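PDB 6IVH: segregation and condensation protein A from Thermococcus onnurineus, which is the kleisin subunit of an Smc-based condensin, and probably links Smc heads so that the complex can organise and segregate the chromosome. Local coordinates for residues A60-R65 against M115-E120. Numbering follows the deposited sequence.
Sequences ASILVR and MDALEE
The backbone bond from Val-64 N to Ala-60 O, 3.0 Å, and the next one along, from Arg-65 N to Ser-61 O, hold the helical turn from which Ile-62 and Arg-65 reach toward Ala-117. The closest contacts between residues 60-65 and 115-120 are all between side chains. Ile-62 carries most of it, with two branches. Its CG2 lies 3.7 Å from Ala-117 CB. Its CD1 reaches the same methyl, also 3.7 Å from Ala-117 CB, so the small alanine side chain fits against both ends of the isoleucine fork. The fork opens this way because CG2 is anti to the backbone N while chi2 of 174° stretches CD1 outward. CD1 then meets Leu-118 as well, 3.7 Å from its CD2 and 3.8 Å from its CG. The Leu-118 side chain leaves its helix to one side, and its branched end passes at a slant to Ile-62. Segment 60-65 belongs to helix 54-72, and segment 115-120 to helix 107-120. Both are part of the helical N-terminal domain of a kleisin, and residues 115-120 fall in a predicted coiled coil. The two axes approach to 10.3 Å, and their directions differ by 122°. Across the two segments the nearest CA atoms are those of Ile-62 and Ala-117, 7.2 Å apart. The buried Leu-118 also packs on Leu-58 and Arg-55 of helix 54-72. The exposed Glu-119 forms a salt bridge with Arg-55. On the exposed flank, the chain of Arg-65 bends at chi3 (57°). Its guanidinium meets the alanine with an edge and not a face: NH2 is 4.0 Å from Ala-117 CB, which lies near the plane of the group. Arg-65 NH1 has a long, weak ion pair with Glu-69.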
ATOM      1  N   ALA A  60      -1.814  -5.530  -1.638  1.00 35.55           N
ATOM      2  CA  ALA A  60      -2.792  -5.478  -0.556  1.00 35.41           C
ATOM      3  C   ALA A  60      -2.424  -6.446   0.561  1.00 39.04           C
ATOM      4  O   ALA A  60      -2.491  -6.099   1.746  1.00 35.39           O
ATOM      5  CB  ALA A  60      -4.190  -5.782  -1.096  1.00 31.24           C
ATOM      6  N   SER A  61      -2.031  -7.673   0.199  1.00 36.69           N
ATOM      7  CA  SER A  61      -1.622  -8.648   1.205  1.00 38.02           C
ATOM      8  C   SER A  61      -0.384  -8.175   1.957  1.00 38.35           C
ATOM      9  O   SER A  61      -0.264  -8.389   3.169  1.00 33.32           O
ATOM     10  CB  SER A  61      -1.363 -10.004   0.547  1.00 40.42           C
ATOM     11  OG  SER A  61      -2.481 -10.427  -0.217  1.00 50.85           O
ATOM     12  N   ILE A  62       0.544  -7.525   1.252  1.00 35.31           N
ATOM     13  CA  ILE A  62       1.749  -7.017   1.898  1.00 37.51           C
ATOM     14  C   ILE A  62       1.403  -5.904   2.880  1.00 35.66           C
ATOM     15  O   ILE A  62       1.906  -5.877   4.010  1.00 39.43           O
ATOM     16  CB  ILE A  62       2.760  -6.544   0.838  1.00 38.31           C
ATOM     17  CG1 ILE A  62       3.144  -7.705  -0.084  1.00 39.99           C
ATOM     18  CG2 ILE A  62       3.990  -5.945   1.507  1.00 35.62           C
ATOM     19  CD1 ILE A  62       4.033  -7.300  -1.242  1.00 42.25           C
ATOM     20  N   LEU A  63       0.535  -4.973   2.471  1.00 35.61           N
ATOM     21  CA  LEU A  63       0.147  -3.882   3.359  1.00 35.92           C
ATOM     22  C   LEU A  63      -0.603  -4.390   4.582  1.00 35.68           C
ATOM     23  O   LEU A  63      -0.493  -3.802   5.664  1.00 40.33           O
ATOM     24  CB  LEU A  63      -0.703  -2.861   2.603  1.00 36.60           C
ATOM     25  CG  LEU A  63       0.029  -2.057   1.530  1.00 35.12           C
ATOM     26  CD1 LEU A  63      -0.917  -1.081   0.847  1.00 32.40           C
ATOM     27  CD2 LEU A  63       1.215  -1.327   2.137  1.00 39.44           C
ATOM     28  N   VAL A  64      -1.371  -5.472   4.435  1.00 32.14           N
ATOM     29  CA  VAL A  64      -2.056  -6.045   5.589  1.00 37.77           C
ATOM     30  C   VAL A  64      -1.045  -6.597   6.586  1.00 37.88           C
ATOM     31  O   VAL A  64      -1.188  -6.416   7.801  1.00 35.83           O
ATOM     32  CB  VAL A  64      -3.060  -7.121   5.137  1.00 39.99           C
ATOM     33  CG1 VAL A  64      -3.601  -7.881   6.339  1.00 38.90           C
ATOM     34  CG2 VAL A  64      -4.202  -6.482   4.365  1.00 36.19           C
ATOM     35  N   ARG A  65       0.000  -7.268   6.091  1.00 32.97           N
ATOM     36  CA  ARG A  65       1.040  -7.765   6.986  1.00 41.15           C
ATOM     37  C   ARG A  65       1.814  -6.620   7.626  1.00 39.75           C
ATOM     38  O   ARG A  65       2.118  -6.662   8.824  1.00 39.68           O
ATOM     39  CB  ARG A  65       1.990  -8.694   6.233  1.00 39.86           C
ATOM     40  CG  ARG A  65       3.221  -9.086   7.044  1.00 40.25           C
ATOM     41  CD  ARG A  65       4.181  -9.948   6.241  1.00 38.46           C
ATOM     42  NE  ARG A  65       4.604  -9.297   5.003  1.00 46.72           N
ATOM     43  CZ  ARG A  65       5.594  -8.414   4.921  1.00 39.86           C
ATOM     44  NH1 ARG A  65       6.267  -8.064   6.009  1.00 44.40           N
ATOM     45  NH2 ARG A  65       5.909  -7.876   3.749  1.00 34.79           N
HETATM   46  N   MSE A 115       7.867  -2.257  -2.896  1.00 61.71           N
HETATM   47  CA  MSE A 115       8.444  -2.834  -4.111  1.00 65.42           C
HETATM   48  C   MSE A 115       9.503  -3.891  -3.805  1.00 65.49           C
HETATM   49  O   MSE A 115       9.704  -4.818  -4.591  1.00 65.80           O
HETATM   50  CB  MSE A 115       9.047  -1.738  -4.995  1.00 65.33           C
HETATM   51  CG  MSE A 115       8.379  -1.578  -6.359  1.00 65.21           C
HETATM   52 SE   MSE A 115       6.440  -1.418  -6.272  0.74 96.93          SE
HETATM   53  CE  MSE A 115       6.292   0.476  -5.855  1.00 48.65           C
ATOM     54  N   ASP A 116      10.186  -3.752  -2.665  1.00 65.70           N
ATOM     55  CA  ASP A 116      11.112  -4.799  -2.244  1.00 64.50           C
ATOM     56  C   ASP A 116      10.361  -6.057  -1.831  1.00 60.38           C
ATOM     57  O   ASP A 116      10.803  -7.176  -2.120  1.00 62.45           O
ATOM     58  CB  ASP A 116      11.997  -4.302  -1.099  1.00 61.55           C
ATOM     59  CG  ASP A 116      13.242  -3.584  -1.592  1.00 69.22           C
ATOM     60  OD1 ASP A 116      13.591  -3.737  -2.782  1.00 64.40           O
ATOM     61  OD2 ASP A 116      13.876  -2.871  -0.785  1.00 69.65           O
ATOM     62  N   ALA A 117       9.219  -5.896  -1.158  1.00 56.61           N
ATOM     63  CA  ALA A 117       8.412  -7.052  -0.793  1.00 56.07           C
ATOM     64  C   ALA A 117       7.718  -7.656  -2.006  1.00 58.97           C
ATOM     65  O   ALA A 117       7.516  -8.875  -2.059  1.00 59.85           O
ATOM     66  CB  ALA A 117       7.383  -6.664   0.269  1.00 53.05           C
ATOM     67  N   LEU A 118       7.349  -6.827  -2.984  1.00 55.51           N
ATOM     68  CA  LEU A 118       6.679  -7.339  -4.174  1.00 54.28           C
ATOM     69  C   LEU A 118       7.615  -8.199  -5.014  1.00 64.41           C
ATOM     70  O   LEU A 118       7.208  -9.246  -5.531  1.00 65.13           O
ATOM     71  CB  LEU A 118       6.124  -6.182  -5.003  1.00 52.38           C
ATOM     72  CG  LEU A 118       4.814  -5.559  -4.521  1.00 53.97           C
ATOM     73  CD1 LEU A 118       4.580  -4.216  -5.185  1.00 52.80           C
ATOM     74  CD2 LEU A 118       3.653  -6.493  -4.804  1.00 47.81           C
ATOM     75  N   GLU A 119       8.875  -7.781  -5.157  1.00 65.06           N
ATOM     76  CA  GLU A 119       9.795  -8.499  -6.031  1.00 76.51           C
ATOM     77  C   GLU A 119      10.361  -9.765  -5.403  1.00 75.36           C
ATOM     78  O   GLU A 119      10.731 -10.688  -6.138  1.00 81.96           O
ATOM     79  CB  GLU A 119      10.938  -7.580  -6.468  1.00 77.22           C
ATOM     80  CG  GLU A 119      10.726  -6.953  -7.843  1.00 81.17           C
ATOM     81  CD  GLU A 119       9.712  -5.823  -7.831  1.00 77.72           C
ATOM     82  OE1 GLU A 119       8.583  -6.030  -8.322  1.00 77.51           O
ATOM     83  OE2 GLU A 119      10.050  -4.723  -7.343  1.00 77.57           O
ATOM     84  N   GLU A 120      10.439  -9.844  -4.077  1.00 67.09           N
ATOM     85  CA  GLU A 120      10.854 -11.087  -3.444  1.00 78.71           C
ATOM     86  C   GLU A 120       9.686 -12.019  -3.152  1.00 75.47           C
ATOM     87  O   GLU A 120       9.913 -13.183  -2.804  1.00 89.30           O
ATOM     88  CB  GLU A 120      11.631 -10.804  -2.152  1.00 82.91           C
ATOM     89  CG  GLU A 120      13.132 -11.050  -2.283  1.00 85.94           C
ATOM     90  CD  GLU A 120      13.795 -11.353  -0.952  1.00 96.34           C
ATOM     91  OE1 GLU A 120      14.208 -10.401  -0.256  1.00 88.73           O
ATOM     92  OE2 GLU A 120      13.900 -12.548  -0.601  1.00 99.83           O
TER